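Local coordinates for uncharacterized protein (Bacteroides fragilis, PDB 3EWL) that is of unknown function but ends in a thioredoxin-like domain, the part described here, and may take part in thiol-disulfide chemistry, at residues K44-F49 with Q87-G92; Y29-F34 with E130-Y135; S23-Q28 with R65-Y70. One frame throughout, in Å; residues are numbered along the deposited sequence.

Interaction 1 of 3, residues K44-F49 with Q87-G92; sequences KFEKLF and QGWIVG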
loop_
_atom_site.group_PDB
_atom_site.type_symbol
_atom_site.label_atom_id
_atom_site.label_comp_id
_atom_site.label_asym_id
_atom_site.label_seq_id
_atom_site.Cartn_x
_atom_site.Cartn_y
_atom_site.Cartn_z
ATOM N N LYS A 44 1.120 -11.169 8.618
ATOM C CA LYS A 44 2.225 -10.985 9.558
ATOM C C LYS A 44 2.827 -9.600 9.478
ATOM O O LYS A 44 3.130 -9.012 10.519
ATOM C CB LYS A 44 3.343 -12.039 9.382
ATOM C CG LYS A 44 2.858 -13.477 9.638
ATOM C CD LYS A 44 3.911 -14.571 9.260
ATOM C CE LYS A 44 5.210 -14.537 10.152
ATOM N NZ LYS A 44 6.331 -13.655 9.614
ATOM N N PHE A 45 3.033 -9.093 8.258
ATOM C CA PHE A 45 3.528 -7.733 8.079
ATOM C C PHE A 45 2.558 -6.722 8.726
ATOM O O PHE A 45 2.976 -5.799 9.447
ATOM C CB PHE A 45 3.723 -7.386 6.570
ATOM C CG PHE A 45 4.299 -6.012 6.354
ATOM C CD1 PHE A 45 5.669 -5.845 6.153
ATOM C CD2 PHE A 45 3.496 -4.876 6.447
ATOM C CE1 PHE A 45 6.216 -4.596 5.992
ATOM C CE2 PHE A 45 4.047 -3.594 6.285
ATOM C CZ PHE A 45 5.405 -3.458 6.067
ATOM N N GLU A 46 1.266 -6.877 8.412
ATOM C CA GLU A 46 0.180 -6.054 8.976
ATOM C C GLU A 46 0.253 -6.067 10.506
ATOM O O GLU A 46 0.203 -5.021 11.120
ATOM C CB GLU A 46 -1.211 -6.543 8.522
ATOM C CG GLU A 46 -1.529 -6.307 7.054
ATOM C CD GLU A 46 -2.583 -7.299 6.489
ATOM O OE1 GLU A 46 -2.675 -7.449 5.231
ATOM O OE2 GLU A 46 -3.314 -7.921 7.281
ATOM N N LYS A 47 0.407 -7.250 11.100
ATOM C CA LYS A 47 0.541 -7.409 12.549
ATOM C C LYS A 47 1.773 -6.697 13.114
ATOM O O LYS A 47 1.679 -6.013 14.131
ATOM C CB LYS A 47 0.588 -8.903 12.909
ATOM C CG LYS A 47 0.693 -9.170 14.422
ATOM C CD LYS A 47 1.086 -10.578 14.717
ATOM C CE LYS A 47 1.099 -10.824 16.205
ATOM N NZ LYS A 47 2.325 -10.239 16.803
ATOM N N LEU A 48 2.925 -6.855 12.461
ATOM C CA LEU A 48 4.169 -6.261 12.956
ATOM C C LEU A 48 4.148 -4.742 12.827
ATOM O O LEU A 48 4.598 -4.036 13.715
ATOM C CB LEU A 48 5.384 -6.789 12.195
ATOM C CG LEU A 48 5.891 -8.215 12.385
ATOM C CD1 LEU A 48 7.154 -8.405 11.528
ATOM C CD2 LEU A 48 6.179 -8.525 13.852
ATOM N N PHE A 49 3.644 -4.258 11.690
ATOM C CA PHE A 49 3.546 -2.826 11.432
ATOM C C PHE A 49 2.836 -2.117 12.600
ATOM O O PHE A 49 3.294 -1.063 13.048
ATOM C CB PHE A 49 2.819 -2.573 10.092
ATOM C CG PHE A 49 2.861 -1.147 9.633
ATOM C CD1 PHE A 49 3.819 -0.734 8.703
ATOM C CD2 PHE A 49 1.951 -0.211 10.149
ATOM C CE1 PHE A 49 3.874 0.600 8.270
ATOM C CE2 PHE A 49 1.980 1.120 9.733
ATOM C CZ PHE A 49 2.946 1.533 8.790
ATOM N N GLN A 87 -6.721 -0.797 10.901
ATOM C CA GLN A 87 -7.448 0.437 11.089
ATOM C C GLN A 87 -6.631 1.672 10.664
ATOM O O GLN A 87 -5.471 1.793 11.015
ATOM C CB GLN A 87 -7.829 0.523 12.569
ATOM C CG GLN A 87 -9.285 0.423 12.826
ATOM C CD GLN A 87 -9.984 1.675 12.318
ATOM O OE1 GLN A 87 -9.490 2.811 12.518
ATOM N NE2 GLN A 87 -11.123 1.484 11.638
ATOM N N GLY A 88 -7.216 2.586 9.896
ATOM C CA GLY A 88 -6.435 3.755 9.437
ATOM C C GLY A 88 -5.838 3.620 8.037
ATOM O O GLY A 88 -5.546 4.623 7.398
ATOM N N TRP A 89 -5.621 2.393 7.567
ATOM C CA TRP A 89 -5.162 2.145 6.191
ATOM C C TRP A 89 -6.293 2.333 5.224
ATOM O O TRP A 89 -7.445 1.953 5.512
ATOM C CB TRP A 89 -4.656 0.701 6.028
ATOM C CG TRP A 89 -3.383 0.382 6.801
ATOM C CD1 TRP A 89 -2.858 1.063 7.894
ATOM C CD2 TRP A 89 -2.506 -0.727 6.570
ATOM N NE1 TRP A 89 -1.712 0.438 8.333
ATOM C CE2 TRP A 89 -1.457 -0.642 7.523
ATOM C CE3 TRP A 89 -2.493 -1.774 5.629
ATOM C CZ2 TRP A 89 -0.411 -1.576 7.573
ATOM C CZ3 TRP A 89 -1.459 -2.708 5.675
ATOM C CH2 TRP A 89 -0.428 -2.601 6.638
ATOM N N ILE A 90 -5.981 2.916 4.080
ATOM C CA ILE A 90 -6.902 2.937 2.968
ATOM C C ILE A 90 -6.742 1.585 2.280
ATOM O O ILE A 90 -5.632 1.190 1.997
ATOM C CB ILE A 90 -6.559 4.090 2.029
ATOM C CG1 ILE A 90 -6.730 5.404 2.791
ATOM C CG2 ILE A 90 -7.448 4.084 0.722
ATOM C CD1 ILE A 90 -6.162 6.578 2.002
ATOM N N VAL A 91 -7.851 0.862 2.070
ATOM C CA VAL A 91 -7.816 -0.489 1.523
ATOM C C VAL A 91 -8.549 -0.466 0.183
ATOM O O VAL A 91 -9.745 -0.133 0.155
ATOM C CB VAL A 91 -8.513 -1.463 2.485
ATOM C CG1 VAL A 91 -8.558 -2.878 1.880
ATOM C CG2 VAL A 91 -7.795 -1.441 3.811
ATOM N N GLY A 92 -7.844 -0.768 -0.915
ATOM C CA GLY A 92 -8.409 -0.599 -2.258
ATOM C C GLY A 92 -8.209 -1.784 -3.188
ATOM O O GLY A 92 -7.301 -2.565 -2.997
#
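Glu46 and Phe49, one helical turn apart, both touch the indole of Trp89, Phe49 with its side chain directed at it and Glu46 through its CG, and between them they show how a single large ring can fill the space between a helix and an edge strand. At Glu46 the touching part is aliphatic. Its CG lies 3.9 Å from Trp89 CZ3 and equally far from Trp89 CH2, so it touches that side of the six-membered ring at a slant, while the chain beyond CG runs on extended. The carboxylate plane stands 85° to the indole, and the charge is met within the helix itself, where OE1 forms a salt bridge with Arg43. This helix, 40-50, belongs to a thioredoxin fold and carries near its start a Cys39-x-x-Cys42 pattern of the kind used by thioredoxins. Both thiols are free in the model, and a redox role remains an inference. The side chain of Glu46 also touches this pattern. One turn further, Phe49 presents a face to Trp89. With its CG anti to the backbone N (chi1 -171°), the ring leaves the helix toward the strand, and the indole edge is directed at it in a T-shaped, edge-to-face stack. The two six-membered rings have centroids 5.4 Å apart and planes at 89°. Trp89 CZ2 sits 3.7 Å above the Phe49 plane, displaced toward the rim. The nearest pair is Trp89 CZ2 and Phe49 CD2, 3.8 Å apart. Phe33 of the central strand meets the same indole edge-to-face, and Phe55 packs against the Phe49 ring.

Interaction 2 of 3, residues Y29-F34 with E130-Y135; sequences YTMLFF and EQLIDY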
loop_
_atom_site.group_PDB
_atom_site.type_symbol
_atom_site.label_atom_id
_atom_site.label_comp_id
_atom_site.label_asym_id
_atom_site.label_seq_id
_atom_site.Cartn_x
_atom_site.Cartn_y
_atom_site.Cartn_z
ATOM N N TYR A 29 4.291 11.133 3.205
ATOM C CA TYR A 29 4.793 9.843 2.714
ATOM C C TYR A 29 3.608 8.974 2.409
ATOM O O TYR A 29 2.617 9.039 3.121
ATOM C CB TYR A 29 5.615 9.143 3.775
ATOM C CG TYR A 29 6.922 9.823 4.068
ATOM C CD1 TYR A 29 8.049 9.566 3.302
ATOM C CD2 TYR A 29 7.023 10.765 5.107
ATOM C CE1 TYR A 29 9.291 10.219 3.581
ATOM C CE2 TYR A 29 8.237 11.421 5.388
ATOM C CZ TYR A 29 9.356 11.144 4.625
ATOM O OH TYR A 29 10.527 11.800 4.916
ATOM N N THR A 30 3.740 8.139 1.377
ATOM C CA THR A 30 2.752 7.135 1.035
ATOM C C THR A 30 3.437 5.777 0.999
ATOM O O THR A 30 4.415 5.584 0.265
ATOM C CB THR A 30 2.111 7.417 -0.349
ATOM O OG1 THR A 30 1.530 8.735 -0.325
ATOM C CG2 THR A 30 0.996 6.394 -0.683
HETATM N N MSE A 31 2.946 4.840 1.804
HETATM C CA MSE A 31 3.417 3.469 1.656
HETATM C C MSE A 31 2.412 2.699 0.819
HETATM O O MSE A 31 1.254 2.563 1.222
HETATM C CB MSE A 31 3.602 2.807 3.009
HETATM C CG MSE A 31 4.159 1.362 2.918
HETATM SE SE MSE A 31 4.406 0.506 4.664
HETATM C CE MSE A 31 2.687 -0.343 4.849
ATOM N N LEU A 32 2.859 2.129 -0.292
ATOM C CA LEU A 32 1.999 1.222 -1.033
ATOM C C LEU A 32 2.197 -0.203 -0.538
ATOM O O LEU A 32 3.325 -0.658 -0.392
ATOM C CB LEU A 32 2.305 1.257 -2.531
ATOM C CG LEU A 32 2.331 2.594 -3.236
ATOM C CD1 LEU A 32 2.789 2.290 -4.670
ATOM C CD2 LEU A 32 0.985 3.346 -3.210
ATOM N N PHE A 33 1.095 -0.891 -0.283
ATOM C CA PHE A 33 1.128 -2.241 0.255
ATOM C C PHE A 33 0.360 -3.157 -0.686
ATOM O O PHE A 33 -0.881 -3.194 -0.645
ATOM C CB PHE A 33 0.522 -2.257 1.684
ATOM C CG PHE A 33 0.624 -3.608 2.397
ATOM C CD1 PHE A 33 1.809 -4.007 3.001
ATOM C CD2 PHE A 33 -0.481 -4.458 2.494
ATOM C CE1 PHE A 33 1.901 -5.243 3.680
ATOM C CE2 PHE A 33 -0.403 -5.681 3.195
ATOM C CZ PHE A 33 0.807 -6.079 3.773
ATOM N N PHE A 34 1.076 -3.856 -1.574
ATOM C CA PHE A 34 0.419 -4.763 -2.491
ATOM C C PHE A 34 0.231 -6.079 -1.826
ATOM O O PHE A 34 1.196 -6.706 -1.410
ATOM C CB PHE A 34 1.133 -4.884 -3.848
ATOM C CG PHE A 34 1.276 -3.555 -4.573
ATOM C CD1 PHE A 34 0.191 -2.980 -5.243
ATOM C CD2 PHE A 34 2.476 -2.837 -4.516
ATOM C CE1 PHE A 34 0.318 -1.716 -5.896
ATOM C CE2 PHE A 34 2.608 -1.581 -5.160
ATOM C CZ PHE A 34 1.518 -1.037 -5.867
ATOM N N GLU A 130 12.687 -3.751 7.968
ATOM C CA GLU A 130 13.963 -3.232 8.447
ATOM C C GLU A 130 14.333 -1.925 7.758
ATOM O O GLU A 130 14.741 -0.964 8.419
ATOM C CB GLU A 130 15.093 -4.248 8.179
ATOM C CG GLU A 130 15.068 -5.486 9.065
ATOM C CD GLU A 130 14.139 -6.615 8.530
ATOM O OE1 GLU A 130 14.206 -7.745 9.097
ATOM O OE2 GLU A 130 13.352 -6.394 7.556
ATOM N N GLN A 131 14.241 -1.909 6.423
ATOM C CA GLN A 131 14.630 -0.734 5.647
ATOM C C GLN A 131 13.713 0.447 5.896
ATOM O O GLN A 131 14.158 1.593 5.898
ATOM C CB GLN A 131 14.642 -1.021 4.133
ATOM C CG GLN A 131 16.017 -1.112 3.505
ATOM C CD GLN A 131 16.019 -1.056 1.961
ATOM O OE1 GLN A 131 15.146 -1.644 1.279
ATOM N NE2 GLN A 131 17.015 -0.362 1.407
ATOM N N LEU A 132 12.418 0.156 6.053
ATOM C CA LEU A 132 11.414 1.179 6.392
ATOM C C LEU A 132 11.672 1.837 7.746
ATOM O O LEU A 132 11.738 3.066 7.839
ATOM C CB LEU A 132 10.010 0.567 6.412
ATOM C CG LEU A 132 9.247 0.579 5.102
ATOM C CD1 LEU A 132 8.047 -0.402 5.255
ATOM C CD2 LEU A 132 8.823 2.020 4.766
ATOM N N ILE A 133 11.833 1.001 8.771
ATOM C CA ILE A 133 12.084 1.458 10.122
ATOM C C ILE A 133 13.317 2.330 10.079
ATOM O O ILE A 133 13.291 3.510 10.482
ATOM C CB ILE A 133 12.274 0.264 11.088
ATOM C CG1 ILE A 133 10.935 -0.396 11.405
ATOM C CG2 ILE A 133 12.960 0.696 12.408
ATOM C CD1 ILE A 133 11.083 -1.808 11.915
ATOM N N ASP A 134 14.376 1.770 9.524
ATOM C CA ASP A 134 15.616 2.490 9.494
ATOM C C ASP A 134 15.427 3.807 8.819
ATOM O O ASP A 134 15.895 4.812 9.345
ATOM C CB ASP A 134 16.720 1.729 8.778
ATOM C CG ASP A 134 18.055 2.503 8.802
ATOM O OD1 ASP A 134 18.523 2.904 7.717
ATOM O OD2 ASP A 134 18.596 2.748 9.918
ATOM N N TYR A 135 14.753 3.820 7.659
ATOM C CA TYR A 135 14.604 5.085 6.911
ATOM C C TYR A 135 13.684 6.081 7.623
ATOM O O TYR A 135 13.961 7.273 7.638
ATOM C CB TYR A 135 14.113 4.874 5.463
ATOM C CG TYR A 135 13.947 6.185 4.708
ATOM C CD1 TYR A 135 14.974 6.698 3.923
ATOM C CD2 TYR A 135 12.769 6.938 4.820
ATOM C CE1 TYR A 135 14.837 7.889 3.262
ATOM C CE2 TYR A 135 12.631 8.139 4.166
ATOM C CZ TYR A 135 13.677 8.611 3.403
ATOM O OH TYR A 135 13.518 9.805 2.756
#
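Leu132 makes the first contact of helix 129-137 with strand 29-34, through a single methyl group. Its CD1 rests 3.8 Å from the selenium atom, SE, of Met31, a residue present here as selenomethionine. The two side chains cross at about a right angle, the leucine coming down from the helix onto a chain that rises from the sheet. Met31 holds CG anti to its own backbone N and stays extended through chi2 (180°), which carries SE well out from the strand, and the bend at chi3 then turns the terminal CE aside. Three residues on, Tyr135 extends the same helix face toward the beginning of the strand. An edge of its ring meets Tyr29, with Tyr135 CE2 4.0 Å from Tyr29 CE1. That carbon of Tyr29 lies near the plane of the Tyr135 ring. The hydroxyls also converge, yet Tyr29 OH and Tyr135 OH remain 4.2 Å apart, too far for a hydrogen bond, and the pair is held by apolar packing. A buried leucine-selenomethionine pair thus gives way to two partly exposed tyrosines. In this thioredoxin-like fold the C-terminal helix shares one face of the sheet with helix 40-50, whose Phe45 touches both Met31 and Leu132; Met31 also touches Ile113 of strand 112-116 and Leu64 and Val66 of strand 64-70, and Leu132 touches Leu115.

Interaction 3 of 3, residues S23-Q28 with R65-Y70; sequences SRLKAQ and RVLAIY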
loop_
_atom_site.group_PDB
_atom_site.type_symbol
_atom_site.label_atom_id
_atom_site.label_comp_id
_atom_site.label_asym_id
_atom_site.label_seq_id
_atom_site.Cartn_x
_atom_site.Cartn_y
_atom_site.Cartn_z
ATOM N N SER A 23 -2.618 9.225 -6.981
ATOM C CA SER A 23 -1.912 10.514 -6.997
ATOM C C SER A 23 -2.734 11.566 -6.273
ATOM O O SER A 23 -2.180 12.552 -5.843
ATOM C CB SER A 23 -1.620 10.996 -8.426
ATOM O OG SER A 23 -2.825 11.080 -9.179
ATOM N N ARG A 24 -4.035 11.334 -6.128
ATOM C CA ARG A 24 -4.928 12.288 -5.487
ATOM C C ARG A 24 -4.874 12.195 -3.976
ATOM O O ARG A 24 -5.457 13.047 -3.278
ATOM C CB ARG A 24 -6.385 12.082 -5.931
ATOM C CG ARG A 24 -6.567 12.158 -7.435
ATOM C CD ARG A 24 -6.680 13.568 -7.903
ATOM N NE ARG A 24 -8.065 13.876 -8.259
ATOM C CZ ARG A 24 -8.592 13.698 -9.470
ATOM N NH1 ARG A 24 -7.854 13.208 -10.473
ATOM N NH2 ARG A 24 -9.866 14.018 -9.679
ATOM N N LEU A 25 -4.226 11.146 -3.459
ATOM C CA LEU A 25 -4.039 11.000 -2.018
ATOM C C LEU A 25 -2.845 11.830 -1.599
ATOM O O LEU A 25 -1.707 11.494 -1.904
ATOM C CB LEU A 25 -3.800 9.549 -1.632
ATOM C CG LEU A 25 -5.000 8.612 -1.710
ATOM C CD1 LEU A 25 -4.560 7.190 -1.372
ATOM C CD2 LEU A 25 -6.106 9.070 -0.765
ATOM N N LYS A 26 -3.105 12.926 -0.910
ATOM C CA LYS A 26 -2.035 13.811 -0.471
ATOM C C LYS A 26 -1.475 13.247 0.817
ATOM O O LYS A 26 -2.266 12.801 1.668
ATOM C CB LYS A 26 -2.629 15.192 -0.208
ATOM C CG LYS A 26 -4.059 15.127 0.403
ATOM C CD LYS A 26 -4.117 15.391 1.944
ATOM C CE LYS A 26 -4.348 16.859 2.212
ATOM N NZ LYS A 26 -4.683 17.681 0.990
ATOM N N ALA A 27 -0.145 13.249 0.958
ATOM C CA ALA A 27 0.490 12.980 2.245
ATOM C C ALA A 27 1.996 13.189 2.133
ATOM O O ALA A 27 2.547 13.164 1.021
ATOM C CB ALA A 27 0.194 11.556 2.733
ATOM N N GLN A 28 2.660 13.363 3.273
ATOM C CA GLN A 28 4.105 13.537 3.278
ATOM C C GLN A 28 4.814 12.285 2.807
ATOM O O GLN A 28 5.823 12.356 2.105
ATOM C CB GLN A 28 4.632 13.943 4.664
ATOM C CG GLN A 28 6.064 14.515 4.600
ATOM C CD GLN A 28 6.144 15.892 3.860
ATOM O OE1 GLN A 28 5.657 16.933 4.364
ATOM N NE2 GLN A 28 6.771 15.893 2.662
ATOM N N ARG A 65 0.570 7.765 4.913
ATOM C CA ARG A 65 -0.623 7.199 4.410
ATOM C C ARG A 65 -0.316 5.764 3.982
ATOM O O ARG A 65 0.618 5.546 3.211
ATOM C CB ARG A 65 -0.918 7.980 3.145
ATOM C CG ARG A 65 -1.807 9.090 3.347
ATOM C CD ARG A 65 -3.204 8.586 3.193
ATOM N NE ARG A 65 -4.062 9.711 3.492
ATOM C CZ ARG A 65 -5.087 9.661 4.317
ATOM N NH1 ARG A 65 -5.451 8.508 4.882
ATOM N NH2 ARG A 65 -5.747 10.765 4.529
ATOM N N VAL A 66 -1.078 4.787 4.462
ATOM C CA VAL A 66 -0.970 3.457 3.889
ATOM C C VAL A 66 -2.076 3.242 2.928
ATOM O O VAL A 66 -3.301 3.364 3.282
ATOM C CB VAL A 66 -0.979 2.353 4.890
ATOM C CG1 VAL A 66 -0.807 0.999 4.153
ATOM C CG2 VAL A 66 0.164 2.577 5.923
ATOM N N LEU A 67 -1.652 2.935 1.699
ATOM C CA LEU A 67 -2.562 2.543 0.668
ATOM C C LEU A 67 -2.311 1.071 0.347
ATOM O O LEU A 67 -1.351 0.711 -0.338
ATOM C CB LEU A 67 -2.386 3.440 -0.568
ATOM C CG LEU A 67 -3.251 3.106 -1.777
ATOM C CD1 LEU A 67 -4.760 3.095 -1.422
ATOM C CD2 LEU A 67 -2.943 4.065 -2.894
ATOM N N ALA A 68 -3.187 0.226 0.865
ATOM C CA ALA A 68 -3.136 -1.201 0.662
ATOM C C ALA A 68 -3.999 -1.509 -0.560
ATOM O O ALA A 68 -5.227 -1.191 -0.603
ATOM C CB ALA A 68 -3.664 -1.922 1.952
ATOM N N ILE A 69 -3.368 -2.135 -1.543
ATOM C CA ILE A 69 -3.963 -2.371 -2.819
ATOM C C ILE A 69 -3.959 -3.856 -3.193
ATOM O O ILE A 69 -2.889 -4.503 -3.217
ATOM C CB ILE A 69 -3.190 -1.569 -3.932
ATOM C CG1 ILE A 69 -3.295 -0.058 -3.673
ATOM C CG2 ILE A 69 -3.740 -1.892 -5.326
ATOM C CD1 ILE A 69 -4.810 0.496 -3.715
ATOM N N TYR A 70 -5.138 -4.386 -3.519
ATOM C CA TYR A 70 -5.245 -5.751 -4.083
ATOM C C TYR A 70 -5.294 -5.607 -5.602
ATOM O O TYR A 70 -6.114 -4.870 -6.109
ATOM C CB TYR A 70 -6.503 -6.444 -3.562
ATOM C CG TYR A 70 -6.768 -7.805 -4.195
ATOM C CD1 TYR A 70 -5.810 -8.851 -4.144
ATOM C CD2 TYR A 70 -7.985 -8.054 -4.817
ATOM C CE1 TYR A 70 -6.074 -10.093 -4.743
ATOM C CE2 TYR A 70 -8.267 -9.282 -5.402
ATOM C CZ TYR A 70 -7.336 -10.300 -5.351
ATOM O OH TYR A 70 -7.679 -11.507 -5.962
#
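Leu25 and Leu67 set two branched side chains across one another where a connecting loop of the thioredoxin-like fold passes over strand 64-70. The loop, residues 23-28, leads from the small hairpin of strands 11-13 and 19-21 into strand 29-34. It lies over the face of the central sheet that bears Leu67; Val66, between Arg65 and Leu67, points its side chain away to the other face. The two leucines are at about a right angle. Each directs its CB toward the partner, and the contact is made by methyl groups: Leu25 CD1 stands 3.8 Å from Leu67 CD2 and 4.1 Å from Leu67 CD1, lying across the fork of the strand residue. This applies to one of two modelled conformers of Leu25, so the exact fit is less certain than the general placing. Tyr12 and Ile90 also touch both leucines, making this a small apolar patch beneath the loop.

Ala27 and Arg65 are oriented differently, with the methyl of the alanine set against the root of the long arginine chain. Ala27 CB is 3.8 Å from Arg65 CB, and its still shorter approach to Arg65 CG, tighter than carbons normally pack, is doubtful in detail. The bend of Arg65 at chi2 (-88°) carries the rest of the chain across the strand direction, on the side of the neighbouring strand 90-93, where Ile90 touches it. Lys26 points its CB away and contributes its backbone instead. Its carbonyl O lies near the plane of the Arg65 guanidinium, at the edge, with Lys26 O still 4.0 Å from Arg65 NE, beyond hydrogen-bonding distance.

How the interactions relate
The three contacts illustrate how one sheet is packed on two faces. Interactions 1 and 2 lie on the face covered by helices 40-50 and 129-137 and share a hydrophobic core, joined by Phe45 and Phe49 of helix 40-50 against Phe33 and Met31. Interaction 1 is buried and combines an edge-to-face ring pair with the aliphatic part of a glutamate; interaction 2 pairs a leucine methyl with selenium inside and two tyrosines toward its partly exposed end. Interaction 3 covers the other face near the surface, where a loop packs on the strand and methyl packing adjoins a charged side chain. No hydrogen bond spans any of the three; backbone bonds instead join strand 64-70 to strands 29-34 and 90-93, linking all three interactions through the sheet.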